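Local structure of Iron(3+)-hydroxamate-binding protein FhuD (Bacillus subtilis subsp. subtilis, 3G9Q) at residues P11-R16 with T115-K120; G26-L31 with K109-M114; G32-G37 with N53-I58; D103-L108 with K123-W128. The protein binds iron(III)-hydroxamate complexes such as ferrichrome and hands them to the membrane-bound permease of the FhuCBGD ABC transporter. One frame throughout, in Å; residues are numbered along the deposited sequence.

Contact 1 of 4, residues P11-R16 with T115-K120; sequences PKHPKR and TGTEDK
Thr115, Gly116 and Thr117 form the tight turn that joins helix 106-115 to the long helix 118-143 of this two-lobed binding protein, and here the turn meets Lys12, His13 and Pro14 of the N-terminal loop leading into strand 17-19. A single backbone bond crosses the contact. His13 N donates to Thr115 O at 2.7 Å, with an N-H...O angle of 145° and the donor tilted 33° from the carbonyl plane. That same oxygen lies over one face of the His13 imidazole, toward its rim, so the ring folds back over the carbonyl that its own backbone N-H holds. With chi1 at -72°, CG sits beside the backbone N, which swings the ring across the turn. His13 CE1 comes 3.0 Å from Gly116 O; His13 NE2 is nearly as close to that oxygen, but its angle is too poor for a hydrogen bond. Gly116 takes positive phi as the chain leaves the first helix. On the buried side Pro14 CD packs 4.1 Å from Thr115 CG2, the two side chains crossing at about a right angle. The hydroxyl of Thr115 faces its own helix and bonds to Phe111 O, and Thr115 OG1 also accepts from Thr117 OG1 at 2.9 Å. Beside this bond, the methyl CG2 of Thr117 slides past the imidazole and comes 3.9 Å from His13 CE1.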
loop_
_atom_site.group_PDB
_atom_site.type_symbol
_atom_site.label_atom_id
_atom_site.label_comp_id
_atom_site.label_asym_id
_atom_site.label_seq_id
_atom_site.Cartn_x
_atom_site.Cartn_y
_atom_site.Cartn_z
ATOM N N PRO A 11 21.995 1.121 16.225
ATOM C CA PRO A 11 21.812 2.365 16.983
ATOM C C PRO A 11 20.372 2.766 17.323
ATOM O O PRO A 11 19.473 2.667 16.480
ATOM C CB PRO A 11 22.499 3.403 16.099
ATOM C CG PRO A 11 22.236 2.891 14.728
ATOM C CD PRO A 11 22.519 1.408 14.877
ATOM N N LYS A 12 20.157 3.207 18.564
ATOM C CA LYS A 12 18.843 3.676 19.018
ATOM C C LYS A 12 18.866 5.160 18.664
ATOM O O LYS A 12 19.874 5.832 18.886
ATOM C CB LYS A 12 18.682 3.504 20.543
ATOM C CG LYS A 12 18.621 2.061 21.035
ATOM C CD LYS A 12 17.339 1.369 20.581
ATOM C CE LYS A 12 17.486 -0.164 20.541
ATOM N NZ LYS A 12 17.919 -0.779 21.831
ATOM N N HIS A 13 17.770 5.666 18.110
ATOM C CA HIS A 13 17.691 7.074 17.692
ATOM C C HIS A 13 18.760 7.431 16.661
ATOM O O HIS A 13 19.540 8.362 16.865
ATOM C CB HIS A 13 17.826 8.007 18.894
ATOM C CG HIS A 13 16.620 8.019 19.777
ATOM N ND1 HIS A 13 15.372 8.377 19.317
ATOM C CD2 HIS A 13 16.467 7.705 21.085
ATOM C CE1 HIS A 13 14.497 8.284 20.305
ATOM N NE2 HIS A 13 15.138 7.879 21.387
ATOM N N PRO A 14 18.811 6.692 15.539
ATOM C CA PRO A 14 19.811 6.983 14.514
ATOM C C PRO A 14 19.608 8.362 13.888
ATOM O O PRO A 14 18.471 8.795 13.664
ATOM C CB PRO A 14 19.627 5.837 13.524
ATOM C CG PRO A 14 18.186 5.467 13.685
ATOM C CD PRO A 14 18.002 5.519 15.164
ATOM N N LYS A 15 20.717 9.046 13.618
ATOM C CA LYS A 15 20.686 10.382 13.033
ATOM C C LYS A 15 20.640 10.388 11.507
ATOM O O LYS A 15 20.102 11.319 10.910
ATOM C CB LYS A 15 21.892 11.199 13.531
ATOM C CG LYS A 15 21.831 11.556 15.027
ATOM C CD LYS A 15 23.179 12.059 15.594
ATOM C CE LYS A 15 23.587 13.441 15.079
ATOM N NZ LYS A 15 24.907 13.864 15.642
ATOM N N ARG A 16 21.195 9.360 10.871
ATOM C CA ARG A 16 21.176 9.297 9.410
ATOM C C ARG A 16 20.884 7.885 8.920
ATOM O O ARG A 16 21.746 7.010 8.982
ATOM C CB ARG A 16 22.512 9.771 8.824
ATOM C CG ARG A 16 22.917 11.206 9.177
ATOM C CD ARG A 16 24.248 11.530 8.533
ATOM N NE ARG A 16 24.151 11.563 7.072
ATOM C CZ ARG A 16 23.687 12.603 6.385
ATOM N NH1 ARG A 16 23.619 12.564 5.063
ATOM N NH2 ARG A 16 23.297 13.692 7.022
ATOM N N THR A 115 14.310 1.539 16.993
ATOM C CA THR A 115 14.867 2.886 17.008
ATOM C C THR A 115 14.647 3.681 18.283
ATOM O O THR A 115 15.193 4.777 18.429
ATOM C CB THR A 115 14.330 3.701 15.804
ATOM O OG1 THR A 115 12.893 3.717 15.826
ATOM C CG2 THR A 115 14.821 3.075 14.486
ATOM N N GLY A 116 13.852 3.123 19.194
ATOM C CA GLY A 116 13.557 3.786 20.455
ATOM C C GLY A 116 12.543 4.908 20.293
ATOM O O GLY A 116 12.700 5.990 20.857
ATOM N N THR A 117 11.495 4.654 19.513
ATOM C CA THR A 117 10.451 5.651 19.275
ATOM C C THR A 117 9.049 5.036 19.426
ATOM O O THR A 117 8.117 5.381 18.692
ATOM C CB THR A 117 10.589 6.272 17.853
ATOM O OG1 THR A 117 10.681 5.231 16.869
ATOM C CG2 THR A 117 11.825 7.146 17.774
ATOM N N GLU A 118 8.905 4.133 20.393
ATOM C CA GLU A 118 7.634 3.459 20.635
ATOM C C GLU A 118 6.474 4.438 20.906
ATOM O O GLU A 118 5.311 4.084 20.723
ATOM C CB GLU A 118 7.771 2.468 21.803
ATOM C CG GLU A 118 8.861 1.392 21.643
ATOM C CD GLU A 118 10.274 1.870 22.028
ATOM O OE1 GLU A 118 11.187 1.019 22.133
ATOM O OE2 GLU A 118 10.483 3.089 22.225
ATOM N N ASP A 119 6.786 5.664 21.321
ATOM C CA ASP A 119 5.744 6.653 21.599
ATOM C C ASP A 119 5.194 7.231 20.306
ATOM O O ASP A 119 4.022 7.599 20.218
ATOM C CB ASP A 119 6.285 7.823 22.422
ATOM C CG ASP A 119 6.767 8.982 21.544
ATOM O OD1 ASP A 119 7.714 8.777 20.740
ATOM O OD2 ASP A 119 6.195 10.094 21.651
ATOM N N LYS A 120 6.060 7.333 19.308
ATOM C CA LYS A 120 5.667 7.886 18.024
ATOM C C LYS A 120 4.754 6.906 17.290
ATOM O O LYS A 120 3.810 7.311 16.613
ATOM C CB LYS A 120 6.915 8.173 17.187
ATOM C CG LYS A 120 6.889 9.505 16.458
ATOM C CD LYS A 120 7.248 10.664 17.369
ATOM C CE LYS A 120 7.212 11.983 16.608
ATOM N NZ LYS A 120 8.100 11.975 15.414
#

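Contact 2 of 4, residues G26-L31 with K109-M114; sequences GYFKTL and KEFAKM
Phe111 reaches from helix 106-115 toward helix 25-31, and three side chains of that helix close round it. Phe28 comes over one face of the Phe111 ring: its CE2 stands 3.7 Å above the plane, over the centre. The two planes are turned 46° from each other, so the pair is neither a stack nor a T-shape. Tyr27 lies on another side, with its CG in the plane of the Phe111 ring at the edge. Here the arrangement is an offset edge-to-face pair, the edge of Phe111 directed at the face of Tyr27, with planes at 73° and centroids 5.8 Å apart. Tyr24 adds a further edge-to-face partner to Phe111. One turn on from Phe28, Leu31 covers the root of the ring, its CD2 lying 3.9 Å from Phe111 CB, and its other methyl, CD1, leans on Ala112 CB at 4.3 Å. The short axes run 10.1 Å apart and cross at -53°. What results is an aromatic cluster at a buried helix-helix interface of this binding-protein fold, with helix 25-31 packed on helix 106-115 by this cluster and, through Phe28, on Val35 of strand 35-37.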
loop_
_atom_site.group_PDB
_atom_site.type_symbol
_atom_site.label_atom_id
_atom_site.label_comp_id
_atom_site.label_asym_id
_atom_site.label_seq_id
_atom_site.Cartn_x
_atom_site.Cartn_y
_atom_site.Cartn_z
ATOM N N GLY A 26 8.012 5.294 4.471
ATOM C CA GLY A 26 6.936 5.899 5.242
ATOM C C GLY A 26 6.898 5.518 6.721
ATOM O O GLY A 26 6.339 6.256 7.535
ATOM N N TYR A 27 7.477 4.366 7.071
ATOM C CA TYR A 27 7.515 3.902 8.466
ATOM C C TYR A 27 8.430 4.768 9.326
ATOM O O TYR A 27 8.067 5.181 10.426
ATOM C CB TYR A 27 8.008 2.443 8.569
ATOM C CG TYR A 27 7.003 1.404 8.140
ATOM C CD1 TYR A 27 6.875 1.055 6.807
ATOM C CD2 TYR A 27 6.151 0.806 9.059
ATOM C CE1 TYR A 27 5.929 0.147 6.394
ATOM C CE2 TYR A 27 5.193 -0.107 8.654
ATOM C CZ TYR A 27 5.087 -0.433 7.321
ATOM O OH TYR A 27 4.134 -1.339 6.885
ATOM N N PHE A 28 9.627 5.024 8.811
ATOM C CA PHE A 28 10.620 5.813 9.513
ATOM C C PHE A 28 10.172 7.272 9.520
ATOM O O PHE A 28 10.432 8.002 10.476
ATOM C CB PHE A 28 11.987 5.631 8.834
ATOM C CG PHE A 28 12.648 4.299 9.142
ATOM C CD1 PHE A 28 13.632 4.202 10.111
ATOM C CD2 PHE A 28 12.242 3.133 8.501
ATOM C CE1 PHE A 28 14.196 2.967 10.439
ATOM C CE2 PHE A 28 12.803 1.898 8.830
ATOM C CZ PHE A 28 13.776 1.819 9.797
ATOM N N LYS A 29 9.483 7.692 8.463
ATOM C CA LYS A 29 8.990 9.061 8.394
ATOM C C LYS A 29 7.992 9.240 9.538
ATOM O O LYS A 29 8.074 10.205 10.296
ATOM C CB LYS A 29 8.317 9.334 7.038
ATOM C CG LYS A 29 7.904 10.783 6.817
ATOM C CD LYS A 29 9.078 11.712 6.940
ATOM C CE LYS A 29 8.590 13.104 7.278
ATOM N NZ LYS A 29 9.707 13.967 7.757
ATOM N N THR A 30 7.060 8.305 9.681
ATOM C CA THR A 30 6.089 8.410 10.766
ATOM C C THR A 30 6.803 8.486 12.125
ATOM O O THR A 30 6.494 9.349 12.946
ATOM C CB THR A 30 5.097 7.221 10.785
ATOM O OG1 THR A 30 4.414 7.157 9.530
ATOM C CG2 THR A 30 4.058 7.407 11.885
ATOM N N LEU A 31 7.764 7.595 12.352
ATOM C CA LEU A 31 8.501 7.583 13.610
ATOM C C LEU A 31 9.348 8.848 13.810
ATOM O O LEU A 31 9.705 9.199 14.941
ATOM C CB LEU A 31 9.387 6.327 13.687
ATOM C CG LEU A 31 8.841 4.977 14.186
ATOM C CD1 LEU A 31 7.354 4.987 14.322
ATOM C CD2 LEU A 31 9.309 3.891 13.231
ATOM N N LYS A 109 5.828 -1.468 14.811
ATOM C CA LYS A 109 6.211 -1.595 16.199
ATOM C C LYS A 109 7.582 -2.247 16.273
ATOM O O LYS A 109 8.266 -2.135 17.278
ATOM C CB LYS A 109 5.148 -2.402 16.961
ATOM C CG LYS A 109 3.740 -1.823 16.829
ATOM C CD LYS A 109 2.989 -1.749 18.158
ATOM C CE LYS A 109 2.577 -3.116 18.682
ATOM N NZ LYS A 109 1.935 -3.011 20.033
ATOM N N GLU A 110 7.988 -2.927 15.209
ATOM C CA GLU A 110 9.307 -3.555 15.187
ATOM C C GLU A 110 10.330 -2.442 15.018
ATOM O O GLU A 110 11.332 -2.397 15.726
ATOM C CB GLU A 110 9.428 -4.531 14.014
ATOM C CG GLU A 110 10.744 -5.305 13.954
ATOM C CD GLU A 110 10.942 -6.048 12.627
ATOM O OE1 GLU A 110 11.192 -5.380 11.597
ATOM O OE2 GLU A 110 10.848 -7.298 12.615
ATOM N N PHE A 111 10.060 -1.541 14.075
ATOM C CA PHE A 111 10.942 -0.414 13.788
ATOM C C PHE A 111 10.951 0.589 14.930
ATOM O O PHE A 111 11.980 1.188 15.215
ATOM C CB PHE A 111 10.503 0.295 12.503
ATOM C CG PHE A 111 10.810 -0.467 11.236
ATOM C CD1 PHE A 111 9.967 -0.365 10.139
ATOM C CD2 PHE A 111 11.951 -1.258 11.126
ATOM C CE1 PHE A 111 10.254 -1.037 8.959
ATOM C CE2 PHE A 111 12.243 -1.931 9.944
ATOM C CZ PHE A 111 11.395 -1.819 8.865
ATOM N N ALA A 112 9.801 0.778 15.573
ATOM C CA ALA A 112 9.695 1.716 16.683
ATOM C C ALA A 112 10.576 1.250 17.838
ATOM O O ALA A 112 11.299 2.041 18.440
ATOM C CB ALA A 112 8.245 1.834 17.133
ATOM N N LYS A 113 10.514 -0.043 18.128
ATOM C CA LYS A 113 11.295 -0.645 19.201
ATOM C C LYS A 113 12.772 -0.605 18.848
ATOM O O LYS A 113 13.620 -0.319 19.694
ATOM C CB LYS A 113 10.839 -2.094 19.411
ATOM C CG LYS A 113 11.394 -2.797 20.639
ATOM C CD LYS A 113 12.760 -3.406 20.372
ATOM C CE LYS A 113 13.228 -4.231 21.567
ATOM N NZ LYS A 113 13.382 -3.416 22.818
HETATM N N MSE A 114 13.068 -0.895 17.589
HETATM C CA MSE A 114 14.432 -0.892 17.082
HETATM C C MSE A 114 15.093 0.481 17.165
HETATM O O MSE A 114 16.298 0.580 17.390
HETATM C CB MSE A 114 14.440 -1.358 15.624
HETATM C CG MSE A 114 15.785 -1.225 14.912
HETATM SE SE MSE A 114 15.633 -1.534 12.991
HETATM C CE MSE A 114 15.112 -3.419 13.030
#

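Contact 3 of 4, residues G32-G37 with N53-I58; sequences GINVVG and NGVENI
The flat groups at this contact are the amide of Asn34 and the carboxylate of Glu56. Val55 CG2 meets the amide at its oxygen end rather than over a face, 3.5 Å from Asn34 OD1, while the nitrogen end, ND2, turns the other way and bonds to Lys15 O. CG of Asn34 is anti to the backbone N (chi1 176°), which carries the amide across Val55 at about a right angle. At the carboxylate, Val35 O lies well off the plane, whereas Val35 CB lies close to it, 3.8 Å from Glu56 OE1. That oxygen has a weak hydrogen bond to Tyr25 OH. The backbones run in nearly the same direction, 22° apart. Asn57 N donates to Val36 O at 3.0 Å, from well above the carbonyl plane. Two CA-H...O contacts flank this bond: Glu56 CA to the same Val36 O, and Gly37 CA to Asn57 O at 3.4 Å. Asn57 also bonds to the backbone of Ala38, and so pairs with Gly37 in a single bridge. Strand 35-37 also bonds to strand 17-19, so residues 55-57 run beside the outermost strand of the four-stranded parallel sheet, as an irregular addition to the alpha/beta N-terminal lobe.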
loop_
_atom_site.group_PDB
_atom_site.type_symbol
_atom_site.label_atom_id
_atom_site.label_comp_id
_atom_site.label_asym_id
_atom_site.label_seq_id
_atom_site.Cartn_x
_atom_site.Cartn_y
_atom_site.Cartn_z
ATOM N N GLY A 32 9.666 9.544 12.719
ATOM C CA GLY A 32 10.464 10.763 12.823
ATOM C C GLY A 32 11.955 10.589 12.582
ATOM O O GLY A 32 12.716 11.553 12.666
ATOM N N ILE A 33 12.378 9.361 12.290
ATOM C CA ILE A 33 13.786 9.090 12.026
ATOM C C ILE A 33 14.211 9.776 10.736
ATOM O O ILE A 33 13.641 9.555 9.668
ATOM C CB ILE A 33 14.075 7.571 11.909
ATOM C CG1 ILE A 33 14.131 6.943 13.302
ATOM C CG2 ILE A 33 15.398 7.337 11.183
ATOM C CD1 ILE A 33 12.777 6.780 13.986
ATOM N N ASN A 34 15.224 10.613 10.842
ATOM C CA ASN A 34 15.695 11.324 9.686
ATOM C C ASN A 34 16.283 10.359 8.646
ATOM O O ASN A 34 17.223 9.600 8.928
ATOM C CB ASN A 34 16.713 12.370 10.139
ATOM C CG ASN A 34 17.345 13.096 8.991
ATOM O OD1 ASN A 34 16.657 13.588 8.091
ATOM N ND2 ASN A 34 18.668 13.178 9.010
ATOM N N VAL A 35 15.699 10.376 7.451
ATOM C CA VAL A 35 16.153 9.515 6.372
ATOM C C VAL A 35 16.904 10.341 5.354
ATOM O O VAL A 35 16.417 11.366 4.868
ATOM C CB VAL A 35 14.979 8.771 5.703
ATOM C CG1 VAL A 35 15.490 7.900 4.552
ATOM C CG2 VAL A 35 14.277 7.916 6.742
ATOM N N VAL A 36 18.099 9.875 5.031
ATOM C CA VAL A 36 18.960 10.604 4.125
ATOM C C VAL A 36 18.997 10.066 2.704
ATOM O O VAL A 36 19.493 10.734 1.802
ATOM C CB VAL A 36 20.371 10.689 4.743
ATOM C CG1 VAL A 36 20.260 11.265 6.155
ATOM C CG2 VAL A 36 21.015 9.311 4.795
ATOM N N GLY A 37 18.437 8.875 2.508
ATOM C CA GLY A 37 18.388 8.277 1.185
ATOM C C GLY A 37 17.232 7.295 1.026
ATOM O O GLY A 37 16.857 6.592 1.971
ATOM N N ASN A 53 9.791 14.902 0.982
ATOM C CA ASN A 53 10.997 14.474 0.275
ATOM C C ASN A 53 12.212 15.332 0.611
ATOM O O ASN A 53 13.358 14.916 0.423
ATOM C CB ASN A 53 10.746 14.490 -1.239
ATOM C CG ASN A 53 10.382 13.119 -1.783
ATOM O OD1 ASN A 53 9.955 12.979 -2.936
ATOM N ND2 ASN A 53 10.559 12.093 -0.956
ATOM N N GLY A 54 11.938 16.525 1.127
ATOM C CA GLY A 54 12.976 17.480 1.478
ATOM C C GLY A 54 14.412 17.042 1.703
ATOM O O GLY A 54 15.324 17.492 1.005
ATOM N N VAL A 55 14.626 16.157 2.665
ATOM C CA VAL A 55 15.980 15.737 2.985
ATOM C C VAL A 55 16.475 14.351 2.548
ATOM O O VAL A 55 17.042 13.622 3.367
ATOM C CB VAL A 55 16.217 15.888 4.516
ATOM C CG1 VAL A 55 16.044 17.354 4.925
ATOM C CG2 VAL A 55 15.228 15.012 5.292
ATOM N N GLU A 56 16.280 13.970 1.287
ATOM C CA GLU A 56 16.787 12.668 0.849
ATOM C C GLU A 56 17.311 12.553 -0.569
ATOM O O GLU A 56 16.950 13.320 -1.456
ATOM C CB GLU A 56 15.767 11.543 1.067
ATOM C CG GLU A 56 14.322 11.918 0.920
ATOM C CD GLU A 56 13.705 12.257 2.253
ATOM O OE1 GLU A 56 13.821 11.421 3.178
ATOM O OE2 GLU A 56 13.105 13.348 2.379
ATOM N N ASN A 57 18.187 11.572 -0.751
ATOM C CA ASN A 57 18.796 11.273 -2.036
ATOM C C ASN A 57 18.008 10.084 -2.611
ATOM O O ASN A 57 17.360 9.355 -1.861
ATOM C CB ASN A 57 20.276 10.892 -1.826
ATOM C CG ASN A 57 21.232 11.684 -2.724
ATOM O OD1 ASN A 57 22.100 12.422 -2.238
ATOM N ND2 ASN A 57 21.080 11.526 -4.040
ATOM N N ILE A 58 18.064 9.900 -3.930
ATOM C CA ILE A 58 17.361 8.807 -4.594
ATOM C C ILE A 58 18.257 7.562 -4.751
ATOM O O ILE A 58 19.091 7.276 -3.888
ATOM C CB ILE A 58 16.827 9.250 -5.990
ATOM C CG1 ILE A 58 16.351 10.710 -5.948
ATOM C CG2 ILE A 58 15.651 8.374 -6.404
ATOM C CD1 ILE A 58 17.461 11.739 -6.076
#

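Contact 4 of 4, residues D103-L108 with K123-W128; sequences DNIEQL and KWLAKW
Trp124 is the first residue of 123-128 to touch 103-108: its six-membered ring takes a methyl of Leu108, CE3 lying 3.8 Å from Leu108 CD2. The indole is reached obliquely, and CG anti to the backbone N (chi1 -179°) directs it so that CE3 meets Leu108. The pyrrole nitrogen NE1 is hydrogen-bonded to Glu259, which fixes the turn of the ring. Leu125 follows and does most of the apolar work. Its CD2 fits between the two partners of the other segment, 3.3 Å from Ile105 CG2 and 4.0 Å from Leu108 CD2, and it also lies in the plane of the Trp124 indole, at its edge. Leu125 and Leu108 slide past each other in opposite directions, while Ile105 meets Leu125 at a slant. One turn further on, Trp128 adds a lighter touch: its NE1 is 4.5 Å from Ile105 CD1. Within its own helix, Trp128 CB stands 3.6 Å above one face of the Trp124 ring, and Trp124 CH2 in turn lies over a face of Trp128. No hydrogen bond crosses the contact, so side-chain packing carries it. Residues 105-108, leading into helix 106-115, are thereby laid against the long helix 118-143, with Leu108 also touching Tyr27 and Leu31 of helix 25-31, and with Trp124 and Trp128 resting on Pro255 and Leu258 of helix 255-270.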
loop_
_atom_site.group_PDB
_atom_site.type_symbol
_atom_site.label_atom_id
_atom_site.label_comp_id
_atom_site.label_asym_id
_atom_site.label_seq_id
_atom_site.Cartn_x
_atom_site.Cartn_y
_atom_site.Cartn_z
ATOM N N ASP A 103 3.241 -8.555 10.170
ATOM C CA ASP A 103 1.895 -8.183 9.754
ATOM C C ASP A 103 1.884 -6.904 8.932
ATOM O O ASP A 103 1.821 -6.952 7.702
ATOM C CB ASP A 103 0.989 -8.012 10.980
ATOM C CG ASP A 103 -0.398 -7.481 10.621
ATOM O OD1 ASP A 103 -1.130 -8.158 9.871
ATOM O OD2 ASP A 103 -0.761 -6.384 11.089
ATOM N N ASN A 104 1.959 -5.767 9.616
ATOM C CA ASN A 104 1.932 -4.466 8.959
ATOM C C ASN A 104 1.951 -3.377 10.022
ATOM O O ASN A 104 2.700 -2.408 9.927
ATOM C CB ASN A 104 0.673 -4.343 8.097
ATOM C CG ASN A 104 0.615 -3.038 7.343
ATOM O OD1 ASN A 104 1.647 -2.452 7.028
ATOM N ND2 ASN A 104 -0.591 -2.584 7.032
ATOM N N ILE A 105 1.103 -3.544 11.030
ATOM C CA ILE A 105 1.051 -2.611 12.140
ATOM C C ILE A 105 2.116 -3.130 13.094
ATOM O O ILE A 105 2.580 -2.408 13.975
ATOM C CB ILE A 105 -0.330 -2.630 12.836
ATOM C CG1 ILE A 105 -1.360 -1.877 11.986
ATOM C CG2 ILE A 105 -0.228 -2.006 14.220
ATOM C CD1 ILE A 105 -2.817 -2.125 12.370
ATOM N N GLU A 106 2.499 -4.394 12.903
ATOM C CA GLU A 106 3.528 -5.028 13.724
ATOM C C GLU A 106 4.884 -4.542 13.221
ATOM O O GLU A 106 5.786 -4.259 14.014
ATOM C CB GLU A 106 3.447 -6.558 13.617
ATOM C CG GLU A 106 2.045 -7.158 13.857
ATOM C CD GLU A 106 1.468 -6.927 15.265
ATOM O OE1 GLU A 106 0.247 -7.175 15.441
ATOM O OE2 GLU A 106 2.220 -6.517 16.184
ATOM N N GLN A 107 5.007 -4.438 11.896
ATOM C CA GLN A 107 6.226 -3.971 11.231
ATOM C C GLN A 107 6.596 -2.568 11.702
ATOM O O GLN A 107 7.766 -2.188 11.670
ATOM C CB GLN A 107 6.018 -3.961 9.712
ATOM C CG GLN A 107 7.255 -3.639 8.881
ATOM C CD GLN A 107 8.397 -4.598 9.128
ATOM O OE1 GLN A 107 9.059 -4.534 10.155
ATOM N NE2 GLN A 107 8.630 -5.498 8.186
ATOM N N LEU A 108 5.588 -1.803 12.126
ATOM C CA LEU A 108 5.788 -0.436 12.625
ATOM C C LEU A 108 6.273 -0.458 14.074
ATOM O O LEU A 108 7.021 0.417 14.520
ATOM C CB LEU A 108 4.477 0.360 12.557
ATOM C CG LEU A 108 4.457 1.700 13.310
ATOM C CD1 LEU A 108 5.435 2.657 12.681
ATOM C CD2 LEU A 108 3.063 2.281 13.293
ATOM N N LYS A 123 1.345 6.437 19.088
ATOM C CA LYS A 123 0.606 7.677 18.871
ATOM C C LYS A 123 -0.145 7.607 17.535
ATOM O O LYS A 123 -1.348 7.868 17.482
ATOM C CB LYS A 123 1.580 8.863 18.875
ATOM C CG LYS A 123 0.966 10.218 19.219
ATOM C CD LYS A 123 -0.052 10.656 18.179
ATOM C CE LYS A 123 -0.574 12.064 18.442
ATOM N NZ LYS A 123 -1.566 12.498 17.405
ATOM N N TRP A 124 0.569 7.248 16.466
ATOM C CA TRP A 124 -0.016 7.127 15.130
ATOM C C TRP A 124 -1.077 6.009 15.065
ATOM O O TRP A 124 -2.085 6.139 14.366
ATOM C CB TRP A 124 1.077 6.845 14.090
ATOM C CG TRP A 124 0.541 6.732 12.681
ATOM C CD1 TRP A 124 0.407 7.743 11.759
ATOM C CD2 TRP A 124 0.009 5.551 12.061
ATOM N NE1 TRP A 124 -0.176 7.255 10.607
ATOM C CE2 TRP A 124 -0.431 5.919 10.766
ATOM C CE3 TRP A 124 -0.141 4.218 12.473
ATOM C CZ2 TRP A 124 -1.013 5.002 9.881
ATOM C CZ3 TRP A 124 -0.724 3.301 11.588
ATOM C CH2 TRP A 124 -1.150 3.703 10.305
ATOM N N LEU A 125 -0.839 4.904 15.775
ATOM C CA LEU A 125 -1.790 3.799 15.803
ATOM C C LEU A 125 -3.116 4.279 16.371
ATOM O O LEU A 125 -4.191 3.881 15.906
ATOM C CB LEU A 125 -1.263 2.653 16.657
ATOM C CG LEU A 125 -0.084 1.912 16.021
ATOM C CD1 LEU A 125 0.458 0.849 16.998
ATOM C CD2 LEU A 125 -0.542 1.273 14.707
ATOM N N ALA A 126 -3.020 5.143 17.375
ATOM C CA ALA A 126 -4.179 5.726 18.025
ATOM C C ALA A 126 -4.923 6.601 17.019
ATOM O O ALA A 126 -6.155 6.580 16.957
ATOM C CB ALA A 126 -3.732 6.567 19.234
ATOM N N LYS A 127 -4.165 7.372 16.244
ATOM C CA LYS A 127 -4.722 8.249 15.219
ATOM C C LYS A 127 -5.344 7.396 14.117
ATOM O O LYS A 127 -6.423 7.707 13.612
ATOM C CB LYS A 127 -3.610 9.110 14.616
ATOM C CG LYS A 127 -4.044 10.073 13.520
ATOM C CD LYS A 127 -2.824 10.634 12.791
ATOM C CE LYS A 127 -1.845 11.270 13.770
ATOM N NZ LYS A 127 -0.505 11.538 13.184
ATOM N N TRP A 128 -4.646 6.325 13.746
ATOM C CA TRP A 128 -5.107 5.421 12.706
ATOM C C TRP A 128 -6.430 4.781 13.058
ATOM O O TRP A 128 -7.366 4.819 12.264
ATOM C CB TRP A 128 -4.066 4.327 12.455
ATOM C CG TRP A 128 -4.476 3.275 11.448
ATOM C CD1 TRP A 128 -4.656 1.950 11.686
ATOM C CD2 TRP A 128 -4.750 3.474 10.049
ATOM N NE1 TRP A 128 -5.029 1.306 10.526
ATOM C CE2 TRP A 128 -5.092 2.221 9.508
ATOM C CE3 TRP A 128 -4.740 4.595 9.204
ATOM C CZ2 TRP A 128 -5.421 2.052 8.156
ATOM C CZ3 TRP A 128 -5.069 4.428 7.863
ATOM C CH2 TRP A 128 -5.404 3.168 7.355
#

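Overall arrangement
All four contacts belong to the N-terminal lobe and the start of the long helix 118-143, which in this family spans to the second lobe. Helix 106-115 links contacts 2 and 4, centres about 9 Å apart, and contact 1, about 8 Å from contact 2, takes up the turn after that helix. Contact 3 lies about 14 Å from contact 2, joined to it by Phe28, but about 21 Å from contact 4 with no touch. Along the chain, contacts 2 and 3 fall between the halves of contact 1; contact 4 opens after contact 3 closes, its segments alternating with those of contacts 1 and 2. Together they tie the sheet's edge, the N-terminal loop and helix 25-31 to the interlobe helix.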